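Local coordinates for protein prolyl-tRNA synthetase (Naegleria fowleri, PDB 6NAB) that probably attaches proline to its cognate tRNA, activating the amino acid with ATP as class II aminoacyl-tRNA synthetases do, at residues M75-V80 and E121-P126; Q144-V149 and W167-S172; H240-N245 and Q266-L271. All coordinates share one frame; numbering follows the deposited sequence.

Contact 1 of 3, residues M75-V80 and E121-P126; sequences MFPLFV and ETIMYP. With PRO (proline), chain N.
Phe76 turns its ring against the side chain of Met124, and the two cross at about a right angle. Met124 CG stands over the middle of one ring face, 3.5 Å from the centroid of Phe76 and 7° off the normal, a CH-pi contact. Past CG the thioether stays above the same ring at longer range, with Met124 SD 4.7 Å from the centroid of Phe76, a Met-aromatic contact. A bend at chi3 (71°) returns the methyl toward the ring rim, Met124 CE lying 3.8 Å from Phe76 CE1. At the base of the ring, Phe76 CB meets Ile123 CG2 at 3.8 Å. Pro77 continues this apolar wall: its CD lies near Ile123 CG2, while Ile123 CD1 reaches the backbone, 3.6 Å from Pro77 O. Where the chain enters strand 79-81, Val80 closes the other flank of the isoleucine, its CB 3.5 Å from Ile123 CG1. The CG2 branch of Val80, anti to the backbone N, runs on to Thr122 OG1. Ile123 is held at both branches: CG2 against Phe76 and Pro77, CG1 and CD1 against Val80. No hydrogen bond joins the two segments, and Tyr39 of the second subunit packs on both Pro77 and Ile123. At the start of helix 121-131, the N of the bound proline donates to Glu121 OE2 at 2.7 Å; Ser268 OG also bonds OE2 and Thr119 OG1 bonds OE1, engaging both oxygens. This apolar seam belongs to the class II core, joining the dimer interface to the helix whose first residue binds the amino acid.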
loop_
_atom_site.group_PDB
_atom_site.type_symbol
_atom_site.label_atom_id
_atom_site.label_comp_id
_atom_site.label_asym_id
_atom_site.label_seq_id
_atom_site.Cartn_x
_atom_site.Cartn_y
_atom_site.Cartn_z
ATOM N N MET B 75 -2.311 3.130 9.467
ATOM C CA MET B 75 -2.858 3.918 8.367
ATOM C C MET B 75 -3.758 5.004 8.932
ATOM O O MET B 75 -4.781 4.708 9.554
ATOM C CB MET B 75 -3.631 3.050 7.368
ATOM C CG MET B 75 -4.046 3.827 6.095
ATOM S SD MET B 75 -2.658 4.565 5.194
ATOM C CE MET B 75 -1.682 3.121 4.813
ATOM N N PHE B 76 -3.380 6.251 8.707
ATOM C CA PHE B 76 -4.160 7.421 9.068
ATOM C C PHE B 76 -4.877 7.960 7.835
ATOM O O PHE B 76 -4.531 7.610 6.702
ATOM C CB PHE B 76 -3.233 8.497 9.657
ATOM C CG PHE B 76 -2.869 8.279 11.111
ATOM C CD1 PHE B 76 -1.918 7.336 11.474
ATOM C CD2 PHE B 76 -3.435 9.078 12.103
ATOM C CE1 PHE B 76 -1.566 7.153 12.808
ATOM C CE2 PHE B 76 -3.092 8.921 13.430
ATOM C CZ PHE B 76 -2.160 7.954 13.795
ATOM N N PRO B 77 -5.875 8.825 8.006
ATOM C CA PRO B 77 -6.688 9.242 6.854
ATOM C C PRO B 77 -5.966 10.130 5.839
ATOM O O PRO B 77 -4.979 10.820 6.124
ATOM C CB PRO B 77 -7.849 10.003 7.506
ATOM C CG PRO B 77 -7.951 9.396 8.882
ATOM C CD PRO B 77 -6.526 9.175 9.282
ATOM N N LEU B 78 -6.530 10.116 4.625
ATOM C CA LEU B 78 -6.100 10.995 3.538
ATOM C C LEU B 78 -6.412 12.461 3.822
ATOM O O LEU B 78 -5.680 13.351 3.375
ATOM C CB LEU B 78 -6.798 10.564 2.246
ATOM C CG LEU B 78 -6.655 11.420 0.983
ATOM C CD1 LEU B 78 -5.207 11.387 0.498
ATOM C CD2 LEU B 78 -7.595 10.884 -0.114
ATOM N N PHE B 79 -7.482 12.730 4.562
ATOM C CA PHE B 79 -8.003 14.077 4.749
ATOM C C PHE B 79 -7.499 14.693 6.049
ATOM O O PHE B 79 -7.294 13.998 7.048
ATOM C CB PHE B 79 -9.532 14.054 4.765
ATOM C CG PHE B 79 -10.144 13.488 3.518
ATOM C CD1 PHE B 79 -10.012 14.150 2.302
ATOM C CD2 PHE B 79 -10.878 12.306 3.561
ATOM C CE1 PHE B 79 -10.604 13.641 1.138
ATOM C CE2 PHE B 79 -11.457 11.788 2.406
ATOM C CZ PHE B 79 -11.323 12.459 1.192
ATOM N N VAL B 80 -7.329 16.019 6.039
ATOM C CA VAL B 80 -6.952 16.772 7.234
ATOM C C VAL B 80 -7.819 18.024 7.301
ATOM O O VAL B 80 -8.190 18.592 6.266
ATOM C CB VAL B 80 -5.445 17.127 7.240
ATOM C CG1 VAL B 80 -5.073 17.976 6.011
ATOM C CG2 VAL B 80 -5.047 17.829 8.551
ATOM N N GLU B 121 2.053 14.991 9.708
ATOM C CA GLU B 121 2.291 15.491 11.068
ATOM C C GLU B 121 0.995 15.972 11.736
ATOM O O GLU B 121 0.679 15.575 12.863
ATOM C CB GLU B 121 3.333 16.622 11.061
ATOM C CG GLU B 121 4.800 16.173 10.957
ATOM C CD GLU B 121 5.207 15.862 9.523
ATOM O OE1 GLU B 121 4.380 16.091 8.615
ATOM O OE2 GLU B 121 6.348 15.397 9.299
ATOM N N THR B 122 0.242 16.849 11.064
ATOM C CA THR B 122 -0.946 17.427 11.685
ATOM C C THR B 122 -2.114 16.448 11.719
ATOM O O THR B 122 -3.074 16.682 12.468
ATOM C CB THR B 122 -1.375 18.705 10.953
ATOM O OG1 THR B 122 -1.756 18.373 9.612
ATOM C CG2 THR B 122 -0.218 19.757 10.903
ATOM N N ILE B 123 -2.029 15.358 10.949
ATOM C CA ILE B 123 -3.035 14.295 10.977
ATOM C C ILE B 123 -2.799 13.345 12.146
ATOM O O ILE B 123 -3.748 12.868 12.780
ATOM C CB ILE B 123 -3.032 13.541 9.637
ATOM C CG1 ILE B 123 -3.547 14.469 8.535
ATOM C CG2 ILE B 123 -3.892 12.211 9.730
ATOM C CD1 ILE B 123 -3.410 13.929 7.129
ATOM N N MET B 124 -1.535 13.044 12.444
ATOM C CA MET B 124 -1.190 12.015 13.419
ATOM C C MET B 124 -0.985 12.547 14.831
ATOM O O MET B 124 -1.250 11.826 15.805
ATOM C CB MET B 124 0.080 11.297 12.971
ATOM C CG MET B 124 -0.080 10.529 11.679
ATOM S SD MET B 124 1.515 9.967 11.037
ATOM C CE MET B 124 1.907 8.692 12.218
ATOM N N TYR B 125 -0.490 13.770 14.973
ATOM C CA TYR B 125 -0.001 14.171 16.292
ATOM C C TYR B 125 -1.091 14.452 17.328
ATOM O O TYR B 125 -0.802 14.357 18.528
ATOM C CB TYR B 125 0.954 15.366 16.150
ATOM C CG TYR B 125 2.251 14.958 15.426
ATOM C CD1 TYR B 125 2.509 13.608 15.147
ATOM C CD2 TYR B 125 3.196 15.909 15.015
ATOM C CE1 TYR B 125 3.666 13.209 14.485
ATOM C CE2 TYR B 125 4.386 15.521 14.349
ATOM C CZ TYR B 125 4.605 14.178 14.078
ATOM O OH TYR B 125 5.757 13.774 13.423
ATOM N N PRO B 126 -2.334 14.805 16.960
ATOM C CA PRO B 126 -3.381 14.793 18.000
ATOM C C PRO B 126 -3.559 13.419 18.638
ATOM O O PRO B 126 -3.808 13.334 19.847
ATOM C CB PRO B 126 -4.636 15.256 17.242
ATOM C CG PRO B 126 -4.105 16.087 16.119
ATOM C CD PRO B 126 -2.857 15.351 15.691
HETATM N N PRO N . 7.005 14.455 6.865
HETATM C CA PRO N . 8.374 14.788 6.452
HETATM C C PRO N . 8.405 15.481 5.090
HETATM O O PRO N . 9.482 15.814 4.575
HETATM C CB PRO N . 9.072 13.421 6.390
HETATM C CG PRO N . 7.933 12.429 6.165
HETATM C CD PRO N . 6.792 12.997 6.964
HETATM O OXT PRO N . 7.354 15.735 4.486
#

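Contact 2 of 3, residues Q144-V149 and W167-S172; sequences QWTNVV and WQEGHS. With PRO (proline), chain N; AMP (adenosine monophosphate), chain M.
Strands 144-149 and 167-172 run antiparallel but strongly twisted, their axes 128° apart, with Gln144 opposite Glu169 and Thr146 opposite Trp167 as hydrogen-bonded pairs around the non-hydrogen-bonded pair Trp145-Gln168. Trp167 N meets Thr146 O at 3.0 Å. On the face shared by Gln144, Thr146, Trp167 and Glu169, Gln144 and Glu169 lie side by side and point the same way. Gln144 NE2 gives a straight bond to Glu169 OE1 (3.0 Å, 164°); the acceptor lies in the plane of the amide, yet the amide nitrogen reaches it from above the carboxylate plane. The other end of this amide, OE1, accepts the backbone N of Phe76, while Ser120 OG also bonds Glu169 OE1. Glu169 OE2 in turn receives His171 NE2 at 2.9 Å, so the carboxylate is tied at both oxygens. The pair is consistent with motif 2 of class II synthetases, whose two strands line the site holding proline and adenosine monophosphate; Arg150, just past the first strand, bonds both ligands. Trp167 brings its indole to that site edge-on: CH2 lies 3.5 Å from OXT of the bound proline, and CE3 approaches the ribose O4'. In one of its two conformers Val148 places a methyl over one face of the indole, and Glu169 CB lies over the rim of the opposite face. CG of Trp167 lies between its backbone N and carbonyl carbon (chi1 74°), which lays the indole alongside Thr146, and NE1 makes weak bonds to Thr146 OG1 and Glu169 OE1. On the opposite face of the sheet, Gln168 CB packs over the six-membered ring of Trp145, 3.5 Å from its centroid, while Trp145 NE1 bonds Asp63 of helix 49-68.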
loop_
_atom_site.group_PDB
_atom_site.type_symbol
_atom_site.label_atom_id
_atom_site.label_comp_id
_atom_site.label_asym_id
_atom_site.label_seq_id
_atom_site.Cartn_x
_atom_site.Cartn_y
_atom_site.Cartn_z
ATOM N N GLN B 144 3.788 4.639 7.915
ATOM C CA GLN B 144 2.733 4.277 6.973
ATOM C C GLN B 144 3.206 4.426 5.535
ATOM O O GLN B 144 3.969 5.348 5.210
ATOM C CB GLN B 144 1.452 5.096 7.202
ATOM C CG GLN B 144 1.602 6.616 7.130
ATOM C CD GLN B 144 0.269 7.317 7.384
ATOM O OE1 GLN B 144 -0.632 6.723 7.955
ATOM N NE2 GLN B 144 0.143 8.582 6.954
ATOM N N TRP B 145 2.755 3.488 4.689
ATOM C CA TRP B 145 2.977 3.506 3.240
ATOM C C TRP B 145 1.732 4.090 2.587
ATOM O O TRP B 145 0.683 3.443 2.571
ATOM C CB TRP B 145 3.253 2.100 2.700
ATOM C CG TRP B 145 4.512 1.471 3.272
ATOM C CD1 TRP B 145 4.597 0.662 4.368
ATOM C CD2 TRP B 145 5.853 1.627 2.780
ATOM N NE1 TRP B 145 5.903 0.287 4.579
ATOM C CE2 TRP B 145 6.696 0.881 3.630
ATOM C CE3 TRP B 145 6.423 2.341 1.714
ATOM C CZ2 TRP B 145 8.084 0.812 3.443
ATOM C CZ3 TRP B 145 7.801 2.273 1.529
ATOM C CH2 TRP B 145 8.615 1.519 2.392
ATOM N N THR B 146 1.829 5.317 2.066
ATOM C CA THR B 146 0.633 6.013 1.604
ATOM C C THR B 146 0.947 6.853 0.372
ATOM O O THR B 146 2.103 7.049 -0.000
ATOM C CB THR B 146 0.045 6.959 2.678
ATOM O OG1 THR B 146 0.924 8.078 2.849
ATOM C CG2 THR B 146 -0.089 6.317 3.996
ATOM N N ASN B 147 -0.111 7.403 -0.217
ATOM C CA ASN B 147 0.013 8.432 -1.236
ATOM C C ASN B 147 -0.145 9.813 -0.600
ATOM O O ASN B 147 -0.852 9.990 0.394
ATOM C CB ASN B 147 -1.023 8.236 -2.356
ATOM C CG ASN B 147 -2.462 8.179 -1.842
ATOM O OD1 ASN B 147 -2.714 7.915 -0.666
ATOM N ND2 ASN B 147 -3.408 8.434 -2.735
ATOM N N VAL B 148 0.546 10.792 -1.162
ATOM C CA VAL B 148 0.457 12.158 -0.672
ATOM C C VAL B 148 0.326 13.085 -1.869
ATOM O O VAL B 148 0.694 12.744 -2.994
ATOM C CB VAL B 148 1.663 12.537 0.214
ATOM C CG1 VAL B 148 1.398 12.094 1.653
ATOM C CG2 VAL B 148 2.897 11.852 -0.285
ATOM N N VAL B 149 -0.232 14.265 -1.612
ATOM C CA VAL B 149 -0.548 15.255 -2.646
ATOM C C VAL B 149 0.122 16.583 -2.306
ATOM O O VAL B 149 -0.121 17.156 -1.236
ATOM C CB VAL B 149 -2.069 15.435 -2.792
ATOM C CG1 VAL B 149 -2.399 16.555 -3.750
ATOM C CG2 VAL B 149 -2.752 14.084 -3.226
ATOM N N TRP B 167 5.009 7.141 -0.824
ATOM C CA TRP B 167 6.157 7.167 0.070
ATOM C C TRP B 167 5.877 6.266 1.269
ATOM O O TRP B 167 4.807 5.658 1.384
ATOM C CB TRP B 167 6.485 8.622 0.467
ATOM C CG TRP B 167 5.547 9.300 1.470
ATOM C CD1 TRP B 167 4.370 8.805 2.007
ATOM C CD2 TRP B 167 5.742 10.588 2.070
ATOM N NE1 TRP B 167 3.837 9.718 2.902
ATOM C CE2 TRP B 167 4.662 10.811 2.962
ATOM C CE3 TRP B 167 6.734 11.578 1.945
ATOM C CZ2 TRP B 167 4.540 11.990 3.707
ATOM C CZ3 TRP B 167 6.610 12.740 2.682
ATOM C CH2 TRP B 167 5.516 12.947 3.544
ATOM N N GLN B 168 6.869 6.151 2.138
ATOM C CA GLN B 168 6.631 5.876 3.541
ATOM C C GLN B 168 6.958 7.137 4.324
ATOM O O GLN B 168 7.839 7.911 3.943
ATOM C CB GLN B 168 7.459 4.688 4.062
ATOM C CG GLN B 168 8.980 4.788 3.871
ATOM C CD GLN B 168 9.680 5.757 4.852
ATOM O OE1 GLN B 168 10.665 6.407 4.490
ATOM N NE2 GLN B 168 9.159 5.869 6.076
ATOM N N GLU B 169 6.206 7.368 5.392
ATOM C CA GLU B 169 6.536 8.407 6.358
ATOM C C GLU B 169 6.551 7.771 7.744
ATOM O O GLU B 169 5.582 7.106 8.141
ATOM C CB GLU B 169 5.556 9.586 6.268
ATOM C CG GLU B 169 4.053 9.230 6.453
ATOM C CD GLU B 169 3.149 10.465 6.339
ATOM O OE1 GLU B 169 2.102 10.371 5.657
ATOM O OE2 GLU B 169 3.476 11.517 6.954
ATOM N N GLY B 170 7.681 7.897 8.437
ATOM C CA GLY B 170 7.818 7.409 9.801
ATOM C C GLY B 170 7.723 8.578 10.768
ATOM O O GLY B 170 8.206 9.673 10.477
ATOM N N HIS B 171 7.083 8.337 11.916
ATOM C CA HIS B 171 6.867 9.373 12.934
ATOM C C HIS B 171 7.167 8.765 14.296
ATOM O O HIS B 171 6.452 7.862 14.743
ATOM C CB HIS B 171 5.434 9.911 12.888
ATOM C CG HIS B 171 5.100 10.614 11.617
ATOM N ND1 HIS B 171 5.121 11.992 11.507
ATOM C CD2 HIS B 171 4.774 10.141 10.390
ATOM C CE1 HIS B 171 4.819 12.334 10.266
ATOM N NE2 HIS B 171 4.597 11.232 9.570
ATOM N N SER B 172 8.219 9.245 14.952
ATOM C CA SER B 172 8.643 8.692 16.229
ATOM C C SER B 172 8.687 9.769 17.297
ATOM O O SER B 172 8.981 10.939 17.018
ATOM C CB SER B 172 10.014 8.037 16.135
ATOM O OG SER B 172 9.970 6.947 15.252
HETATM N N PRO N . 7.005 14.455 6.865
HETATM C CA PRO N . 8.374 14.788 6.452
HETATM C C PRO N . 8.405 15.481 5.090
HETATM O O PRO N . 9.482 15.814 4.575
HETATM C CB PRO N . 9.072 13.421 6.390
HETATM C CG PRO N . 7.933 12.429 6.165
HETATM C CD PRO N . 6.792 12.997 6.964
HETATM O OXT PRO N . 7.354 15.735 4.486
HETATM P P AMP M . 10.738 16.913 1.712
HETATM O O1P AMP M . 9.457 17.292 2.567
HETATM O O2P AMP M . 11.143 17.869 0.548
HETATM O O3P AMP M . 11.880 16.629 2.683
HETATM O "O5'" AMP M . 10.533 15.484 1.032
HETATM C "C5'" AMP M . 10.111 14.348 1.783
HETATM C "C4'" AMP M . 10.235 13.086 0.970
HETATM O "O4'" AMP M . 9.328 13.174 -0.164
HETATM C "C3'" AMP M . 11.624 12.848 0.386
HETATM O "O3'" AMP M . 11.895 11.447 0.334
HETATM C "C2'" AMP M . 11.510 13.443 -1.025
HETATM O "O2'" AMP M . 12.397 12.878 -1.957
HETATM C "C1'" AMP M . 10.054 13.149 -1.381
HETATM N N9 AMP M . 9.416 14.128 -2.275
HETATM C C8 AMP M . 9.125 15.434 -1.981
HETATM N N7 AMP M . 8.375 16.032 -2.879
HETATM C C5 AMP M . 8.169 15.055 -3.837
HETATM C C6 AMP M . 7.430 15.043 -5.038
HETATM N N6 AMP M . 6.719 16.086 -5.485
HETATM N N1 AMP M . 7.421 13.898 -5.761
HETATM C C2 AMP M . 8.102 12.843 -5.302
HETATM N N3 AMP M . 8.828 12.733 -4.181
HETATM C C4 AMP M . 8.817 13.876 -3.489
#

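Contact 3 of 3, residues H240-N245 and Q266-L271; sequences HHLGQN and QNSWGL. With PRO (proline), chain N; AMP (adenosine monophosphate), chain M.
Gly243 O is gripped by two donors: Gln266 N at 3.0 Å and a water that also donates to Gln266 OE1, bridging this backbone carbonyl to the glutamine side chain. Gln266 O takes Leu242 N at 2.7 Å, and because Leu242 and Gly243 both face Gln266 the pairing forms a classic beta bulge. Leu242 also opens a type II' turn to Asn245, with Gly243 at positive phi. Back toward the ligand, His240 N bonds Ser268 O at 2.7 Å. On one face of the sheet His241 ND1 donates to Asn267 OD1 (2.9 Å, 167°), nearly along the C=O axis and in the plane of the imidazole, although ring and amide planes are 62° apart. Asn267 ND2 binds Glu183 of helix 177-198. On the other face, His240 NE2 gives a bond to O of the bound proline at 2.9 Å; a bond from its ND1 to Thr220 OG1 and a stack on Phe214 should fix the ring's rotation. Ser268 OG, bonded to Glu121, lies near the ligand's CA, and Gly270 O accepts O3' of adenosine monophosphate. Strand 261-272, followed by helix 274-283, is consistent with class II motif 3, here paired with strand 232-243 beside the ligands.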
loop_
_atom_site.group_PDB
_atom_site.type_symbol
_atom_site.label_atom_id
_atom_site.label_comp_id
_atom_site.label_asym_id
_atom_site.label_seq_id
_atom_site.Cartn_x
_atom_site.Cartn_y
_atom_site.Cartn_z
ATOM N N HIS B 240 14.196 13.979 9.568
ATOM C CA HIS B 240 14.109 15.224 10.327
ATOM C C HIS B 240 14.093 14.964 11.824
ATOM O O HIS B 240 13.422 14.041 12.302
ATOM C CB HIS B 240 12.842 16.015 9.994
ATOM C CG HIS B 240 12.529 16.097 8.537
ATOM N ND1 HIS B 240 13.292 16.825 7.650
ATOM C CD2 HIS B 240 11.522 15.547 7.812
ATOM C CE1 HIS B 240 12.777 16.707 6.437
ATOM N NE2 HIS B 240 11.695 15.949 6.510
ATOM N N HIS B 241 14.788 15.819 12.568
ATOM C CA HIS B 241 14.574 15.936 14.001
ATOM C C HIS B 241 13.660 17.131 14.222
ATOM O O HIS B 241 14.020 18.266 13.873
ATOM C CB HIS B 241 15.886 16.109 14.761
ATOM C CG HIS B 241 15.700 16.272 16.241
ATOM N ND1 HIS B 241 15.103 15.308 17.027
ATOM C CD2 HIS B 241 16.016 17.293 17.076
ATOM C CE1 HIS B 241 15.063 15.724 18.279
ATOM N NE2 HIS B 241 15.616 16.925 18.339
ATOM N N LEU B 242 12.472 16.880 14.767
ATOM C CA LEU B 242 11.509 17.946 15.004
ATOM C C LEU B 242 11.658 18.563 16.382
ATOM O O LEU B 242 10.966 19.543 16.685
ATOM C CB LEU B 242 10.075 17.430 14.820
ATOM C CG LEU B 242 9.794 16.634 13.541
ATOM C CD1 LEU B 242 8.365 16.081 13.544
ATOM C CD2 LEU B 242 10.062 17.480 12.289
ATOM N N GLY B 243 12.560 18.037 17.211
ATOM C CA GLY B 243 12.698 18.565 18.564
ATOM C C GLY B 243 11.375 18.487 19.295
ATOM O O GLY B 243 10.659 17.479 19.230
ATOM N N GLN B 244 11.037 19.564 20.006
ATOM C CA GLN B 244 9.757 19.686 20.692
ATOM C C GLN B 244 8.835 20.681 19.999
ATOM O O GLN B 244 7.859 21.135 20.600
ATOM C CB GLN B 244 9.959 20.075 22.162
ATOM C CG GLN B 244 10.704 19.022 23.014
ATOM C CD GLN B 244 11.185 19.573 24.350
ATOM O OE1 GLN B 244 11.680 20.698 24.419
ATOM N NE2 GLN B 244 11.043 18.779 25.423
ATOM N N ASN B 245 9.127 21.027 18.740
ATOM C CA ASN B 245 8.336 22.039 18.043
ATOM C C ASN B 245 6.895 21.591 17.848
ATOM O O ASN B 245 5.963 22.379 18.039
ATOM C CB ASN B 245 8.967 22.368 16.688
ATOM C CG ASN B 245 10.320 23.040 16.835
ATOM O OD1 ASN B 245 10.555 23.757 17.793
ATOM N ND2 ASN B 245 11.215 22.797 15.887
ATOM N N GLN B 266 10.534 14.520 18.968
ATOM C CA GLN B 266 9.997 13.812 17.817
ATOM C C GLN B 266 10.900 13.905 16.592
ATOM O O GLN B 266 11.636 14.881 16.393
ATOM C CB GLN B 266 8.616 14.337 17.455
ATOM C CG GLN B 266 7.551 14.109 18.536
ATOM C CD GLN B 266 6.253 14.726 18.112
ATOM O OE1 GLN B 266 5.988 15.905 18.388
ATOM N NE2 GLN B 266 5.460 13.961 17.375
ATOM N N ASN B 267 10.799 12.872 15.754
ATOM C CA ASN B 267 11.387 12.833 14.419
ATOM C C ASN B 267 10.292 12.507 13.413
ATOM O O ASN B 267 9.278 11.887 13.748
ATOM C CB ASN B 267 12.468 11.742 14.270
ATOM C CG ASN B 267 13.585 11.847 15.287
ATOM O OD1 ASN B 267 13.983 12.938 15.699
ATOM N ND2 ASN B 267 14.105 10.689 15.704
ATOM N N SER B 268 10.522 12.884 12.162
ATOM C CA SER B 268 9.774 12.298 11.061
ATOM C C SER B 268 10.727 12.097 9.891
ATOM O O SER B 268 11.746 12.786 9.774
ATOM C CB SER B 268 8.534 13.147 10.669
ATOM O OG SER B 268 8.891 14.380 10.068
ATOM N N TRP B 269 10.436 11.095 9.063
ATOM C CA TRP B 269 11.369 10.742 7.998
ATOM C C TRP B 269 10.597 10.106 6.851
ATOM O O TRP B 269 9.684 9.304 7.076
ATOM C CB TRP B 269 12.485 9.802 8.504
ATOM C CG TRP B 269 12.135 8.972 9.726
ATOM C CD1 TRP B 269 12.263 9.341 11.032
ATOM C CD2 TRP B 269 11.576 7.636 9.741
ATOM N NE1 TRP B 269 11.826 8.316 11.866
ATOM C CE2 TRP B 269 11.421 7.259 11.094
ATOM C CE3 TRP B 269 11.237 6.713 8.740
ATOM C CZ2 TRP B 269 10.896 6.010 11.473
ATOM C CZ3 TRP B 269 10.717 5.476 9.114
ATOM C CH2 TRP B 269 10.558 5.136 10.474
ATOM N N GLY B 270 10.976 10.466 5.626
ATOM C CA GLY B 270 10.260 10.024 4.443
ATOM C C GLY B 270 11.105 9.710 3.220
ATOM O O GLY B 270 12.068 10.416 2.900
ATOM N N LEU B 271 10.729 8.648 2.517
ATOM C CA LEU B 271 11.364 8.208 1.279
ATOM C C LEU B 271 10.255 7.914 0.269
ATOM O O LEU B 271 9.288 7.219 0.610
ATOM C CB LEU B 271 12.205 6.945 1.538
ATOM C CG LEU B 271 13.018 6.340 0.387
ATOM C CD1 LEU B 271 14.298 7.155 0.207
ATOM C CD2 LEU B 271 13.314 4.851 0.595
HETATM N N PRO N . 7.005 14.455 6.865
HETATM C CA PRO N . 8.374 14.788 6.452
HETATM C C PRO N . 8.405 15.481 5.090
HETATM O O PRO N . 9.482 15.814 4.575
HETATM C CB PRO N . 9.072 13.421 6.390
HETATM C CG PRO N . 7.933 12.429 6.165
HETATM C CD PRO N . 6.792 12.997 6.964
HETATM O OXT PRO N . 7.354 15.735 4.486
HETATM P P AMP M . 10.738 16.913 1.712
HETATM O O1P AMP M . 9.457 17.292 2.567
HETATM O O2P AMP M . 11.143 17.869 0.548
HETATM O O3P AMP M . 11.880 16.629 2.683
HETATM O "O5'" AMP M . 10.533 15.484 1.032
HETATM C "C5'" AMP M . 10.111 14.348 1.783
HETATM C "C4'" AMP M . 10.235 13.086 0.970
HETATM O "O4'" AMP M . 9.328 13.174 -0.164
HETATM C "C3'" AMP M . 11.624 12.848 0.386
HETATM O "O3'" AMP M . 11.895 11.447 0.334
HETATM C "C2'" AMP M . 11.510 13.443 -1.025
HETATM O "O2'" AMP M . 12.397 12.878 -1.957
HETATM C "C1'" AMP M . 10.054 13.149 -1.381
HETATM N N9 AMP M . 9.416 14.128 -2.275
HETATM C C8 AMP M . 9.125 15.434 -1.981
HETATM N N7 AMP M . 8.375 16.032 -2.879
HETATM C C5 AMP M . 8.169 15.055 -3.837
HETATM C C6 AMP M . 7.430 15.043 -5.038
HETATM N N6 AMP M . 6.719 16.086 -5.485
HETATM N N1 AMP M . 7.421 13.898 -5.761
HETATM C C2 AMP M . 8.102 12.843 -5.302
HETATM N N3 AMP M . 8.828 12.733 -4.181
HETATM C C4 AMP M . 8.817 13.876 -3.489
HETATM O O HOH W 1 7.998 17.909 18.259
#

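All three contacts are buried within the catalytic core, and each reaches the bound proline. Contacts 2 and 3 share a sheet, because strands 164-174 and 261-272 are neighbours in it, joined by Gly170 N to Trp269 O; both also touch adenosine monophosphate. Contact 1 differs in kind: a helix packs against loop and strand without a hydrogen bond between its segments, and it lies beside the second subunit, which contact 2 also meets but contact 3 does not. Polar bridges still connect it to the sheet, through Phe76 to Gln144, Tyr125 to His171 and Glu121 to Ser268. Apolar packing dominates contact 1, whereas backbone pairing and buried polar networks mark the other two.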